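Local coordinates for protein Alpha/beta hydrolase (PDB 6KSU) that probably catalyses the macrolactamization of non-ribosomal peptides by heterochiral coupling, acting as a stand-alone cyclase related to penicillin-binding proteins and beta-lactamases, at residues Ala47-Glu59 with Ser260-Asp274. Sequence-based numbering, arbitrary orientation.
Sequences AQLSVYRDGALSE and SATDLVTAARPHLAD
Arg269 lays its guanidinium flat on one face of the Tyr52 ring, the two planes only 12° apart, while Asp274 meets the same tyrosine at its edge. This happens where helix 261-268 packs on the edge hairpin (strands 47-53 and 56-59) of the antiparallel sheet in the beta-lactamase-like domain. Alternation along the strand puts Gln48, Ser50 and Tyr52 on the face toward the helix, and the axes, 7.4 Å apart at closest and 26° from parallel, let all three meet the segment 260-274. Bends at chi2 and chi3 fold the Arg269 chain back, setting CD over the ring centroid as a CH-pi contact and CZ off-centre at 4.1 Å from that centroid, a cation-pi geometry. Leu272 CD1 packs obliquely, 3.6 Å from Tyr52 CD2. Midway along the helix, Val265 CG1 touches both Tyr52 CB (3.5 Å) and Leu57 CD1 (3.9 Å). At the N-terminal end, where Ser260 and Asp263 form a capping box, Ala261 N donates a nearly straight bond (165°) to Gln48 OE1, arriving from above the carbonyl plane; Thr349 OG1 of the neighbouring strand also bonds this oxygen. Thr262 OG1 donates to the anti lone pair of Glu59 OE1 at 2.5 Å; Ser50 OG is 2.7 Å from the same Thr262 OG1, which thus lies between side chains of the two strands. At the hairpin turn, a water accepts from Gly55 N and donates to Asp274 OD2, the oxygen that Tyr52 OH reaches at 2.6 Å from above the carboxylate plane.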
ATOM      1  N   ALA A  47     -14.646 -13.252  -1.979  1.00 22.83           N
ATOM      2  CA  ALA A  47     -14.387 -11.830  -2.144  1.00 19.49           C
ATOM      3  C   ALA A  47     -15.473 -11.039  -1.445  1.00 22.91           C
ATOM      4  O   ALA A  47     -16.586 -11.527  -1.215  1.00 23.35           O
ATOM      5  CB  ALA A  47     -14.297 -11.448  -3.635  1.00 20.16           C
ATOM      6  N   GLN A  48     -15.118  -9.811  -1.084  1.00 16.51           N
ATOM      7  CA  GLN A  48     -16.082  -8.831  -0.604  1.00 22.19           C
ATOM      8  C   GLN A  48     -15.878  -7.560  -1.398  1.00 19.33           C
ATOM      9  O   GLN A  48     -14.739  -7.183  -1.690  1.00 18.70           O
ATOM     10  CB  GLN A  48     -15.936  -8.508   0.893  1.00 18.34           C
ATOM     11  CG  GLN A  48     -16.049  -9.679   1.835  1.00 22.87           C
ATOM     12  CD  GLN A  48     -15.505  -9.338   3.222  1.00 24.21           C
ATOM     13  OE1 GLN A  48     -14.584  -8.534   3.359  1.00 30.46           O
ATOM     14  NE2 GLN A  48     -16.092  -9.939   4.257  1.00 17.80           N
ATOM     15  N   LEU A  49     -16.987  -6.925  -1.762  1.00 18.51           N
ATOM     16  CA  LEU A  49     -16.986  -5.607  -2.373  1.00 23.33           C
ATOM     17  C   LEU A  49     -18.009  -4.767  -1.631  1.00 20.89           C
ATOM     18  O   LEU A  49     -19.167  -5.173  -1.467  1.00 21.12           O
ATOM     19  CB  LEU A  49     -17.297  -5.670  -3.877  1.00 20.48           C
ATOM     20  CG  LEU A  49     -17.461  -4.329  -4.613  1.00 21.39           C
ATOM     21  CD1 LEU A  49     -16.093  -3.630  -4.879  1.00 23.09           C
ATOM     22  CD2 LEU A  49     -18.213  -4.529  -5.905  1.00 22.73           C
ATOM     23  N   SER A  50     -17.577  -3.630  -1.120  1.00 22.34           N
ATOM     24  CA  SER A  50     -18.491  -2.723  -0.443  1.00 17.71           C
ATOM     25  C   SER A  50     -18.366  -1.368  -1.104  1.00 17.12           C
ATOM     26  O   SER A  50     -17.254  -0.904  -1.331  1.00 16.04           O
ATOM     27  CB  SER A  50     -18.175  -2.638   1.049  1.00 21.18           C
ATOM     28  OG  SER A  50     -18.335  -3.910   1.661  1.00 22.80           O
ATOM     29  N   VAL A  51     -19.499  -0.756  -1.430  1.00 22.21           N
ATOM     30  CA  VAL A  51     -19.546   0.541  -2.095  1.00 22.25           C
ATOM     31  C   VAL A  51     -20.438   1.465  -1.289  1.00 25.37           C
ATOM     32  O   VAL A  51     -21.614   1.154  -1.068  1.00 23.68           O
ATOM     33  CB  VAL A  51     -20.087   0.430  -3.525  1.00 23.83           C
ATOM     34  CG1 VAL A  51     -19.990   1.772  -4.236  1.00 19.69           C
ATOM     35  CG2 VAL A  51     -19.373  -0.680  -4.273  1.00 23.24           C
ATOM     36  N   TYR A  52     -19.889   2.601  -0.855  1.00 23.70           N
ATOM     37  CA  TYR A  52     -20.693   3.672  -0.291  1.00 23.50           C
ATOM     38  C   TYR A  52     -20.878   4.723  -1.375  1.00 27.26           C
ATOM     39  O   TYR A  52     -19.900   5.206  -1.952  1.00 25.47           O
ATOM     40  CB  TYR A  52     -20.052   4.258   0.964  1.00 22.74           C
ATOM     41  CG  TYR A  52     -20.826   5.408   1.571  1.00 25.12           C
ATOM     42  CD1 TYR A  52     -21.919   5.194   2.428  1.00 29.44           C
ATOM     43  CD2 TYR A  52     -20.478   6.715   1.270  1.00 24.73           C
ATOM     44  CE1 TYR A  52     -22.618   6.288   2.981  1.00 28.10           C
ATOM     45  CE2 TYR A  52     -21.151   7.773   1.792  1.00 29.57           C
ATOM     46  CZ  TYR A  52     -22.223   7.569   2.648  1.00 26.00           C
ATOM     47  OH  TYR A  52     -22.853   8.685   3.140  1.00 29.37           O
ATOM     48  N   ARG A  53     -22.134   5.048  -1.673  1.00 31.19           N
ATOM     49  CA  ARG A  53     -22.444   5.953  -2.768  1.00 31.60           C
ATOM     50  C   ARG A  53     -23.869   6.465  -2.602  1.00 35.32           C
ATOM     51  O   ARG A  53     -24.787   5.692  -2.303  1.00 35.38           O
ATOM     52  CB  ARG A  53     -22.268   5.253  -4.120  1.00 32.46           C
ATOM     53  CG  ARG A  53     -23.108   5.872  -5.230  1.00 39.20           C
ATOM     54  CD  ARG A  53     -22.494   5.690  -6.603  1.00 41.11           C
ATOM     55  NE  ARG A  53     -22.639   4.336  -7.108  1.00 39.90           N
ATOM     56  CZ  ARG A  53     -22.705   4.044  -8.401  1.00 48.45           C
ATOM     57  NH1 ARG A  53     -22.645   5.020  -9.303  1.00 42.04           N
ATOM     58  NH2 ARG A  53     -22.823   2.782  -8.792  1.00 52.02           N
ATOM     59  N   ASP A  54     -24.038   7.773  -2.770  1.00 40.12           N
ATOM     60  CA  ASP A  54     -25.337   8.433  -2.633  1.00 38.22           C
ATOM     61  C   ASP A  54     -25.897   8.279  -1.224  1.00 42.72           C
ATOM     62  O   ASP A  54     -27.104   8.113  -1.029  1.00 44.18           O
ATOM     63  CB  ASP A  54     -26.322   7.919  -3.678  1.00 45.48           C
ATOM     64  CG  ASP A  54     -25.987   8.413  -5.068  1.00 48.84           C
ATOM     65  OD1 ASP A  54     -25.998   7.601  -6.013  1.00 53.28           O
ATOM     66  OD2 ASP A  54     -25.704   9.626  -5.198  1.00 55.32           O
ATOM     67  N   GLY A  55     -25.008   8.360  -0.233  1.00 37.35           N
ATOM     68  CA  GLY A  55     -25.377   8.278   1.164  1.00 32.69           C
ATOM     69  C   GLY A  55     -25.685   6.892   1.690  1.00 33.66           C
ATOM     70  O   GLY A  55     -26.018   6.757   2.868  1.00 34.12           O
ATOM     71  N   ALA A  56     -25.588   5.844   0.877  1.00 32.87           N
ATOM     72  CA  ALA A  56     -25.933   4.531   1.390  1.00 29.09           C
ATOM     73  C   ALA A  56     -24.908   3.497   0.953  1.00 28.58           C
ATOM     74  O   ALA A  56     -24.162   3.686  -0.012  1.00 28.34           O
ATOM     75  CB  ALA A  56     -27.336   4.118   0.951  1.00 37.29           C
ATOM     76  N   LEU A  57     -24.909   2.382   1.670  1.00 26.66           N
ATOM     77  CA  LEU A  57     -23.897   1.351   1.551  1.00 23.56           C
ATOM     78  C   LEU A  57     -24.458   0.125   0.834  1.00 28.38           C
ATOM     79  O   LEU A  57     -25.571  -0.322   1.133  1.00 23.89           O
ATOM     80  CB  LEU A  57     -23.400   0.962   2.940  1.00 24.58           C
ATOM     81  CG  LEU A  57     -22.396  -0.176   3.042  1.00 25.36           C
ATOM     82  CD1 LEU A  57     -20.995   0.359   2.658  1.00 23.08           C
ATOM     83  CD2 LEU A  57     -22.415  -0.749   4.459  1.00 17.57           C
ATOM     84  N   SER A  58     -23.680  -0.413  -0.108  1.00 23.99           N
ATOM     85  CA  SER A  58     -23.947  -1.699  -0.744  1.00 27.28           C
ATOM     86  C   SER A  58     -22.874  -2.671  -0.287  1.00 29.03           C
ATOM     87  O   SER A  58     -21.688  -2.331  -0.321  1.00 24.21           O
ATOM     88  CB  SER A  58     -23.914  -1.606  -2.275  1.00 28.95           C
ATOM     89  OG  SER A  58     -25.018  -0.882  -2.786  1.00 32.38           O
ATOM     90  N   GLU A  59     -23.278  -3.878   0.118  1.00 29.00           N
ATOM     91  CA  GLU A  59     -22.345  -4.888   0.614  1.00 28.89           C
ATOM     92  C   GLU A  59     -22.520  -6.166  -0.186  1.00 28.78           C
ATOM     93  O   GLU A  59     -23.563  -6.821  -0.098  1.00 29.49           O
ATOM     94  CB  GLU A  59     -22.547  -5.183   2.102  1.00 30.43           C
ATOM     95  CG  GLU A  59     -22.562  -3.985   3.024  1.00 23.15           C
ATOM     96  CD  GLU A  59     -22.564  -4.409   4.487  1.00 33.85           C
ATOM     97  OE1 GLU A  59     -21.455  -4.515   5.060  1.00 30.26           O
ATOM     98  OE2 GLU A  59     -23.666  -4.678   5.056  1.00 34.53           O
ATOM     99  N   SER A 260     -12.743  -6.376   6.938  1.00 14.62           N
ATOM    100  CA  SER A 260     -13.672  -6.526   5.833  1.00 18.57           C
ATOM    101  C   SER A 260     -13.619  -5.352   4.870  1.00 15.98           C
ATOM    102  O   SER A 260     -13.200  -4.246   5.207  1.00 18.26           O
ATOM    103  CB  SER A 260     -15.103  -6.663   6.348  1.00 19.46           C
ATOM    104  OG  SER A 260     -15.643  -5.375   6.487  1.00 23.94           O
ATOM    105  N   ALA A 261     -14.132  -5.601   3.671  1.00 19.76           N
ATOM    106  CA  ALA A 261     -14.388  -4.511   2.735  1.00 22.06           C
ATOM    107  C   ALA A 261     -15.175  -3.400   3.402  1.00 16.21           C
ATOM    108  O   ALA A 261     -14.887  -2.219   3.210  1.00 17.07           O
ATOM    109  CB  ALA A 261     -15.158  -5.034   1.513  1.00 13.42           C
ATOM    110  N   THR A 262     -16.200  -3.767   4.177  1.00 17.84           N
ATOM    111  CA  THR A 262     -17.082  -2.777   4.784  1.00 20.37           C
ATOM    112  C   THR A 262     -16.358  -1.970   5.855  1.00 22.41           C
ATOM    113  O   THR A 262     -16.607  -0.767   6.003  1.00 22.07           O
ATOM    114  CB  THR A 262     -18.312  -3.483   5.358  1.00 21.51           C
ATOM    115  OG1 THR A 262     -19.154  -3.874   4.275  1.00 18.72           O
ATOM    116  CG2 THR A 262     -19.117  -2.570   6.308  1.00 22.38           C
ATOM    117  N   ASP A 263     -15.472  -2.621   6.619  1.00 17.57           N
ATOM    118  CA  ASP A 263     -14.617  -1.906   7.571  1.00 20.70           C
ATOM    119  C   ASP A 263     -13.819  -0.792   6.877  1.00 19.82           C
ATOM    120  O   ASP A 263     -13.753   0.339   7.375  1.00 19.66           O
ATOM    121  CB  ASP A 263     -13.662  -2.892   8.287  1.00 17.87           C
ATOM    122  CG  ASP A 263     -14.395  -3.909   9.172  1.00 21.22           C
ATOM    123  OD1 ASP A 263     -15.576  -3.659   9.527  1.00 25.19           O
ATOM    124  OD2 ASP A 263     -13.802  -4.961   9.525  1.00 14.67           O
ATOM    125  N   LEU A 264     -13.220  -1.094   5.711  1.00 15.66           N
ATOM    126  CA  LEU A 264     -12.397  -0.111   5.016  1.00 18.52           C
ATOM    127  C   LEU A 264     -13.229   1.050   4.507  1.00 19.07           C
ATOM    128  O   LEU A 264     -12.770   2.201   4.518  1.00 17.60           O
ATOM    129  CB  LEU A 264     -11.653  -0.749   3.842  1.00 18.01           C
ATOM    130  CG  LEU A 264     -10.522  -1.738   4.103  1.00 17.54           C
ATOM    131  CD1 LEU A 264      -9.989  -2.257   2.758  1.00 18.18           C
ATOM    132  CD2 LEU A 264      -9.386  -1.109   4.899  1.00 17.03           C
ATOM    133  N   VAL A 265     -14.433   0.764   4.008  1.00 18.11           N
ATOM    134  CA  VAL A 265     -15.331   1.842   3.593  1.00 18.60           C
ATOM    135  C   VAL A 265     -15.711   2.703   4.800  1.00 22.53           C
ATOM    136  O   VAL A 265     -15.762   3.935   4.717  1.00 21.93           O
ATOM    137  CB  VAL A 265     -16.567   1.257   2.879  1.00 21.18           C
ATOM    138  CG1 VAL A 265     -17.627   2.312   2.643  1.00 23.13           C
ATOM    139  CG2 VAL A 265     -16.156   0.613   1.545  1.00 21.51           C
ATOM    140  N   THR A 266     -15.927   2.071   5.951  1.00 18.78           N
ATOM    141  CA  THR A 266     -16.290   2.827   7.143  1.00 19.81           C
ATOM    142  C   THR A 266     -15.176   3.794   7.525  1.00 22.58           C
ATOM    143  O   THR A 266     -15.426   4.977   7.771  1.00 21.62           O
ATOM    144  CB  THR A 266     -16.602   1.860   8.280  1.00 21.47           C
ATOM    145  OG1 THR A 266     -17.717   1.020   7.900  1.00 23.44           O
ATOM    146  CG2 THR A 266     -16.898   2.615   9.579  1.00 20.12           C
ATOM    147  N   ALA A 267     -13.922   3.315   7.534  1.00 20.58           N
ATOM    148  CA  ALA A 267     -12.785   4.180   7.847  1.00 22.85           C
ATOM    149  C   ALA A 267     -12.615   5.302   6.826  1.00 18.97           C
ATOM    150  O   ALA A 267     -12.035   6.342   7.140  1.00 22.27           O
ATOM    151  CB  ALA A 267     -11.501   3.352   7.939  1.00 21.94           C
ATOM    152  N   ALA A 268     -13.112   5.115   5.607  1.00 17.92           N
ATOM    153  CA  ALA A 268     -13.098   6.166   4.600  1.00 18.44           C
ATOM    154  C   ALA A 268     -14.196   7.203   4.808  1.00 26.47           C
ATOM    155  O   ALA A 268     -14.106   8.297   4.235  1.00 23.17           O
ATOM    156  CB  ALA A 268     -13.233   5.549   3.201  1.00 19.16           C
ATOM    157  N   ARG A 269     -15.223   6.891   5.619  1.00 22.20           N
ATOM    158  CA  ARG A 269     -16.360   7.799   5.750  1.00 22.26           C
ATOM    159  C   ARG A 269     -15.960   9.215   6.146  1.00 24.33           C
ATOM    160  O   ARG A 269     -16.450  10.156   5.503  1.00 24.91           O
ATOM    161  CB  ARG A 269     -17.392   7.205   6.722  1.00 27.14           C
ATOM    162  CG  ARG A 269     -18.028   5.893   6.219  1.00 21.99           C
ATOM    163  CD  ARG A 269     -19.059   6.140   5.134  1.00 23.15           C
ATOM    164  NE  ARG A 269     -19.959   7.241   5.469  1.00 28.01           N
ATOM    165  CZ  ARG A 269     -21.100   7.098   6.136  1.00 29.58           C
ATOM    166  NH1 ARG A 269     -21.483   5.890   6.531  1.00 26.22           N
ATOM    167  NH2 ARG A 269     -21.858   8.162   6.393  1.00 28.78           N
ATOM    168  N   PRO A 270     -15.103   9.456   7.153  1.00 23.41           N
ATOM    169  CA  PRO A 270     -14.721  10.850   7.469  1.00 28.31           C
ATOM    170  C   PRO A 270     -14.002  11.582   6.342  1.00 25.90           C
ATOM    171  O   PRO A 270     -13.803  12.798   6.461  1.00 27.81           O
ATOM    172  CB  PRO A 270     -13.802  10.713   8.700  1.00 18.64           C
ATOM    173  CG  PRO A 270     -14.092   9.374   9.249  1.00 23.37           C
ATOM    174  CD  PRO A 270     -14.473   8.506   8.090  1.00 22.48           C
ATOM    175  N   HIS A 271     -13.586  10.901   5.276  1.00 24.52           N
ATOM    176  CA  HIS A 271     -12.863  11.564   4.204  1.00 25.76           C
ATOM    177  C   HIS A 271     -13.773  12.180   3.163  1.00 23.53           C
ATOM    178  O   HIS A 271     -13.291  12.899   2.298  1.00 21.65           O
ATOM    179  CB  HIS A 271     -11.902  10.591   3.511  1.00 19.87           C
ATOM    180  CG  HIS A 271     -10.813  10.108   4.409  1.00 16.83           C
ATOM    181  ND1 HIS A 271      -9.542  10.635   4.388  1.00 19.50           N
ATOM    182  CD2 HIS A 271     -10.814   9.165   5.377  1.00 17.85           C
ATOM    183  CE1 HIS A 271      -8.808  10.046   5.314  1.00 22.37           C
ATOM    184  NE2 HIS A 271      -9.556   9.144   5.925  1.00 18.08           N
ATOM    185  N   LEU A 272     -15.066  11.946   3.231  1.00 23.88           N
ATOM    186  CA  LEU A 272     -15.918  12.332   2.123  1.00 24.04           C
ATOM    187  C   LEU A 272     -16.588  13.664   2.390  1.00 24.96           C
ATOM    188  O   LEU A 272     -16.674  14.132   3.532  1.00 22.32           O
ATOM    189  CB  LEU A 272     -16.964  11.257   1.852  1.00 26.49           C
ATOM    190  CG  LEU A 272     -16.442   9.827   1.925  1.00 27.71           C
ATOM    191  CD1 LEU A 272     -17.635   8.838   1.877  1.00 23.87           C
ATOM    192  CD2 LEU A 272     -15.520   9.577   0.765  1.00 23.54           C
ATOM    193  N   ALA A 273     -17.044  14.272   1.291  1.00 23.82           N
ATOM    194  CA  ALA A 273     -17.779  15.533   1.355  1.00 28.69           C
ATOM    195  C   ALA A 273     -18.895  15.473   2.384  1.00 26.18           C
ATOM    196  O   ALA A 273     -19.027  16.362   3.232  1.00 28.82           O
ATOM    197  CB  ALA A 273     -18.357  15.865  -0.023  1.00 28.96           C
ATOM    198  N   ASP A 274     -19.713  14.417   2.330  1.00 29.98           N
ATOM    199  CA  ASP A 274     -20.878  14.273   3.194  1.00 29.95           C
ATOM    200  C   ASP A 274     -20.529  13.772   4.598  1.00 31.03           C
ATOM    201  O   ASP A 274     -21.390  13.188   5.268  1.00 42.16           O
ATOM    202  CB  ASP A 274     -21.897  13.337   2.530  1.00 32.23           C
ATOM    203  CG  ASP A 274     -21.404  11.893   2.445  1.00 32.68           C
ATOM    204  OD1 ASP A 274     -20.219  11.640   2.768  1.00 32.81           O
ATOM    205  OD2 ASP A 274     -22.203  11.007   2.058  1.00 31.16           O
TER
HETATM  206  O   HOH W   1     -22.554   9.374  -0.712  1.00 30.36           O